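Long-range contacts in ABC-type transport system, sugar-family extracellular solute-binding protein (Peptoclostridium difficile 630, PDB 6HNJ), which probably binds a small solute outside the cell and hands it to an ABC-type transporter: residues A[211-216]-A[237-242]; A[143-148]-A[174-179]. The protein carries 1 engineered substitution. One frame throughout, in Å; residues are numbered along the deposited sequence.

In the fold
Both contacts lie in the same lobe of a two-lobed solute-binding protein, their centres about 10 Å apart. Contact 1 joins two neighbouring parallel strands, 211-214 and 238-240, in a four-stranded parallel sheet, with nearly all the touching residues buried, and backbone hydrogen bonds carry it. Contact 2 sets the end of helix 141-145 and the turn after it against helix 167-183 on one face of that sheet; it has no hydrogen bond across it and relies on leucines and a tyrosine ring nearer the surface. The two layers touch: Tyr213 CB lies 3.7 Å from Leu176 CD1, and Ile239 and Val211 of contact 1 meet Leu148 of contact 2.

Contact 1 (A[211-216]-A[237-242]); sequences VLYVPT and PVIAAE
A first torsion of -176° sets the Tyr213 ring beside its own carbonyl carbon, and the ring leans over toward 237-242, ending with OH 3.5 Å from Ala241 CB. Ile239, its bridge partner, sends CG1 beside the backbone N, which carries Ile239 CD1 to within 3.6 Å of Val211 CG2, while its other branch, CG2, meets the Tyr213 ring at CD1. The Tyr213 and Ile239 side chains cross at about a right angle. On the face that carries Leu212 and Val214, Val238 uses both branches: CG2 lies against Leu212 CB, and CG1 packs 3.6 Å from Val214 CG2. Beta-branched residues suit this place because each fills two directions close to an extended backbone. The Ala241 methyl is small enough to fit between Tyr213 OH and Thr216 OG1.

The parallel strands 211-214 and 238-240, 20° apart, form a beta-alpha-beta crossover through helix 224-233, which packs on Leu212 and Val238. Strand 211-214 also bonds to Gly159, while Val238 and Ala240 pair with Leu251 and Ala252. Backbone bonds alternate across the contact: Leu212 N to Pro237 O, Ile239 N to Leu212 O (2.8 Å) and Val214 N to Ile239 O (2.8 Å), all nearly straight. Ala241 N to Val214 O is more bent, 144° at the hydrogen, where strand gives way to loop. There a water donates to Pro215 O at 3.0 Å and weakly accepts from Ala241 N.

Backbone polarity is thus paired off between apolar faces; where the strands end, at the partly exposed Thr216 and Glu242, polar groups take over.

Contact 2 (A[143-148]-A[174-179]); sequences KGLELL and DALKEY
Leu145 lies against the aromatic ring of Tyr179, where helix 167-183 packs beside the end of helix 141-145 in an alpha/beta lobe of the periplasmic-binding-protein kind. Leu145 CB sits over one face of the Tyr179 ring, 3.8 Å from the centroid and 18° off the normal, a CH-pi contact displaced toward the rim. Farther out, Leu145 CD1 comes 3.6 Å from Tyr179 CD1, near the root of the ring, so the two side chains slide past each other in opposite directions. The tyrosine gains this reach by holding CG anti to the backbone N (chi1 180°). A flat ring suits the place because it offers a broad apolar surface to leucine.

The same Leu145 methyl also meets Leu176, one turn earlier on the helix than Tyr179, with Leu145 CD1 4.0 Å from Leu176 CG. Leu148 approaches the ring obliquely and more loosely, Leu148 CD2 to Tyr179 CE1 4.4 Å. Branched leucines fit here by spreading methyl groups between the helix and the sheet: Leu145 rests on Tyr213, Leu176 on Val160 and Leu148 on Ile158. Tyr179 also touches Asp142 of helix 141-145.

Beyond this shell, the backbone sets the positions. A type I turn from Leu145 to Leu148, closed by Leu148 N to Leu145 O at 2.9 Å, brings the two leucines to the same ring. In helix 167-183 the bond from Tyr179 N to Ala175 O, also 2.9 Å, holds the Tyr179 backbone in place. At the far end of the ring, Tyr179 OH lies 3.8 Å from Glu146 N, the second residue of the turn.

Contact 1 (A[211-216]-A[237-242])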
# COMPACT_ATOMS: atom_id res chain seq x y z
N VAL A 211 14.70 -17.12 -5.55
CA VAL A 211 13.72 -16.06 -5.71
C VAL A 211 14.13 -14.96 -4.68
O VAL A 211 14.65 -15.28 -3.60
CB VAL A 211 12.28 -16.58 -5.47
CG1 VAL A 211 12.11 -17.19 -4.07
CG2 VAL A 211 11.27 -15.50 -5.70
N LEU A 212 13.93 -13.69 -5.06
CA LEU A 212 14.14 -12.53 -4.16
C LEU A 212 12.79 -11.91 -3.83
O LEU A 212 11.94 -11.75 -4.72
CB LEU A 212 14.99 -11.47 -4.84
CG LEU A 212 15.34 -10.23 -4.02
CD1 LEU A 212 16.33 -10.62 -2.94
CD2 LEU A 212 15.86 -9.06 -4.83
N TYR A 213 12.59 -11.60 -2.56
CA TYR A 213 11.43 -10.83 -2.10
C TYR A 213 11.89 -9.44 -1.75
O TYR A 213 12.81 -9.29 -0.94
CB TYR A 213 10.77 -11.44 -0.89
CG TYR A 213 9.52 -10.72 -0.45
CD1 TYR A 213 8.34 -10.86 -1.15
CD2 TYR A 213 9.52 -9.90 0.68
CE1 TYR A 213 7.18 -10.22 -0.73
CE2 TYR A 213 8.37 -9.26 1.10
CZ TYR A 213 7.20 -9.42 0.38
OH TYR A 213 6.03 -8.81 0.76
N VAL A 214 11.29 -8.44 -2.39
CA VAL A 214 11.53 -7.03 -2.07
C VAL A 214 10.37 -6.50 -1.22
O VAL A 214 9.26 -6.30 -1.74
CB VAL A 214 11.69 -6.21 -3.35
CG1 VAL A 214 11.87 -4.74 -3.01
CG2 VAL A 214 12.93 -6.70 -4.13
N PRO A 215 10.62 -6.21 0.08
CA PRO A 215 9.51 -5.70 0.93
C PRO A 215 9.17 -4.24 0.68
O PRO A 215 9.75 -3.63 -0.20
CB PRO A 215 10.02 -5.89 2.38
CG PRO A 215 11.46 -6.23 2.27
CD PRO A 215 11.87 -6.37 0.84
N THR A 216 8.16 -3.74 1.41
CA THR A 216 7.85 -2.32 1.45
C THR A 216 8.99 -1.62 2.23
O THR A 216 8.97 -1.52 3.46
CB THR A 216 6.49 -2.10 2.13
OG1 THR A 216 5.47 -2.76 1.36
CG2 THR A 216 6.14 -0.63 2.21
N PRO A 237 13.78 -14.69 -10.35
CA PRO A 237 12.57 -13.87 -10.35
C PRO A 237 12.55 -13.02 -9.09
O PRO A 237 13.04 -13.45 -8.05
CB PRO A 237 11.42 -14.88 -10.33
CG PRO A 237 12.00 -16.13 -9.79
CD PRO A 237 13.49 -16.10 -10.02
N VAL A 238 11.97 -11.83 -9.20
CA VAL A 238 11.86 -10.96 -8.05
C VAL A 238 10.39 -10.68 -7.79
O VAL A 238 9.67 -10.21 -8.66
CB VAL A 238 12.61 -9.63 -8.27
CG1 VAL A 238 12.39 -8.70 -7.07
CG2 VAL A 238 14.10 -9.91 -8.56
N ILE A 239 9.98 -10.93 -6.56
CA ILE A 239 8.61 -10.58 -6.10
C ILE A 239 8.68 -9.38 -5.21
O ILE A 239 9.46 -9.37 -4.26
CB ILE A 239 7.98 -11.75 -5.33
CG1 ILE A 239 7.88 -12.95 -6.24
CG2 ILE A 239 6.57 -11.37 -4.84
CD1 ILE A 239 7.87 -14.24 -5.49
N ALA A 240 7.87 -8.35 -5.49
CA ALA A 240 7.84 -7.12 -4.70
C ALA A 240 6.51 -7.05 -3.93
O ALA A 240 5.50 -7.61 -4.37
CB ALA A 240 7.97 -5.91 -5.62
N ALA A 241 6.52 -6.34 -2.82
CA ALA A 241 5.32 -6.15 -1.98
C ALA A 241 4.28 -5.24 -2.60
O ALA A 241 3.10 -5.33 -2.22
CB ALA A 241 5.72 -5.62 -0.61
N GLU A 242 4.70 -4.36 -3.51
CA GLU A 242 3.84 -3.34 -4.11
C GLU A 242 4.04 -3.28 -5.61
O GLU A 242 5.02 -3.78 -6.12
CB GLU A 242 4.13 -1.97 -3.47
CG GLU A 242 3.80 -1.94 -1.99
CD GLU A 242 3.96 -0.54 -1.38
OE1 GLU A 242 5.06 0.04 -1.48
OE2 GLU A 242 2.99 -0.04 -0.77
O HOH W 1 7.92 -3.54 -2.60

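Contact 2 (A[143-148]-A[174-179])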
# COMPACT_ATOMS: atom_id res chain seq x y z
N LYS A 143 0.93 -13.10 0.98
CA LYS A 143 0.34 -12.83 -0.34
C LYS A 143 1.35 -12.81 -1.50
O LYS A 143 1.14 -13.45 -2.54
CB LYS A 143 -0.39 -11.49 -0.32
CG LYS A 143 -1.68 -11.50 0.49
CD LYS A 143 -2.85 -11.99 -0.35
CE LYS A 143 -4.16 -11.85 0.41
NZ LYS A 143 -5.28 -11.66 -0.56
N GLY A 144 2.43 -12.08 -1.31
CA GLY A 144 3.51 -12.06 -2.28
C GLY A 144 4.22 -13.40 -2.39
O GLY A 144 4.45 -13.89 -3.49
N LEU A 145 4.57 -13.99 -1.26
CA LEU A 145 5.34 -15.23 -1.26
C LEU A 145 4.58 -16.40 -1.90
O LEU A 145 5.20 -17.23 -2.57
CB LEU A 145 5.84 -15.54 0.14
CG LEU A 145 6.89 -14.53 0.62
CD1 LEU A 145 7.24 -14.79 2.07
CD2 LEU A 145 8.17 -14.60 -0.23
N GLU A 146 3.25 -16.43 -1.79
CA GLU A 146 2.39 -17.38 -2.55
C GLU A 146 2.69 -17.43 -4.05
O GLU A 146 2.45 -18.48 -4.69
CB GLU A 146 0.90 -16.98 -2.50
CG GLU A 146 0.10 -17.32 -1.27
CD GLU A 146 -1.27 -16.63 -1.25
OE1 GLU A 146 -1.73 -16.07 -2.28
OE2 GLU A 146 -1.90 -16.63 -0.18
N LEU A 147 3.14 -16.29 -4.62
CA LEU A 147 3.49 -16.24 -6.06
C LEU A 147 4.73 -17.09 -6.44
O LEU A 147 4.96 -17.35 -7.62
CB LEU A 147 3.67 -14.78 -6.50
CG LEU A 147 2.47 -13.86 -6.39
CD1 LEU A 147 2.74 -12.55 -7.11
CD2 LEU A 147 1.23 -14.50 -6.96
N LEU A 148 5.50 -17.55 -5.44
CA LEU A 148 6.57 -18.54 -5.64
C LEU A 148 6.10 -19.74 -6.46
O LEU A 148 6.83 -20.25 -7.27
CB LEU A 148 7.05 -19.13 -4.30
CG LEU A 148 8.23 -18.46 -3.59
CD1 LEU A 148 8.27 -16.96 -3.78
CD2 LEU A 148 8.21 -18.84 -2.11
N ASP A 174 11.02 -10.62 9.51
CA ASP A 174 10.54 -11.63 10.49
C ASP A 174 9.33 -12.41 9.97
O ASP A 174 9.24 -13.62 10.19
CB ASP A 174 10.15 -10.98 11.83
CG ASP A 174 11.33 -10.36 12.56
OD1 ASP A 174 12.51 -10.66 12.24
OD2 ASP A 174 11.08 -9.53 13.47
N ALA A 175 8.40 -11.74 9.31
CA ALA A 175 7.25 -12.42 8.74
C ALA A 175 7.61 -13.33 7.59
O ALA A 175 7.04 -14.42 7.45
CB ALA A 175 6.20 -11.43 8.30
N LEU A 176 8.54 -12.89 6.75
CA LEU A 176 9.08 -13.73 5.67
C LEU A 176 9.73 -15.01 6.24
O LEU A 176 9.53 -16.10 5.74
CB LEU A 176 10.04 -12.94 4.80
CG LEU A 176 10.75 -13.69 3.66
CD1 LEU A 176 11.05 -12.72 2.53
CD2 LEU A 176 12.04 -14.34 4.13
N LYS A 177 10.49 -14.86 7.31
CA LYS A 177 11.16 -15.98 7.92
C LYS A 177 10.16 -16.94 8.58
O LYS A 177 10.40 -18.14 8.59
CB LYS A 177 12.23 -15.51 8.91
CG LYS A 177 13.47 -14.93 8.25
CD LYS A 177 14.40 -14.33 9.29
CE LYS A 177 15.71 -13.82 8.71
NZ LYS A 177 16.42 -12.90 9.66
N GLU A 178 9.06 -16.41 9.12
CA GLU A 178 7.98 -17.25 9.63
C GLU A 178 7.29 -18.03 8.49
O GLU A 178 7.06 -19.24 8.61
CB GLU A 178 6.98 -16.38 10.42
CG GLU A 178 5.76 -17.12 10.92
CD GLU A 178 4.78 -16.20 11.59
OE1 GLU A 178 5.18 -15.55 12.58
OE2 GLU A 178 3.62 -16.12 11.11
N TYR A 179 6.95 -17.34 7.40
CA TYR A 179 6.45 -18.02 6.20
C TYR A 179 7.42 -19.10 5.70
O TYR A 179 7.00 -20.22 5.37
CB TYR A 179 6.17 -17.02 5.09
CG TYR A 179 5.64 -17.66 3.82
CD1 TYR A 179 6.51 -18.19 2.86
CD2 TYR A 179 4.28 -17.73 3.58
CE1 TYR A 179 6.02 -18.77 1.69
CE2 TYR A 179 3.79 -18.31 2.43
CZ TYR A 179 4.66 -18.83 1.49
OH TYR A 179 4.14 -19.41 0.35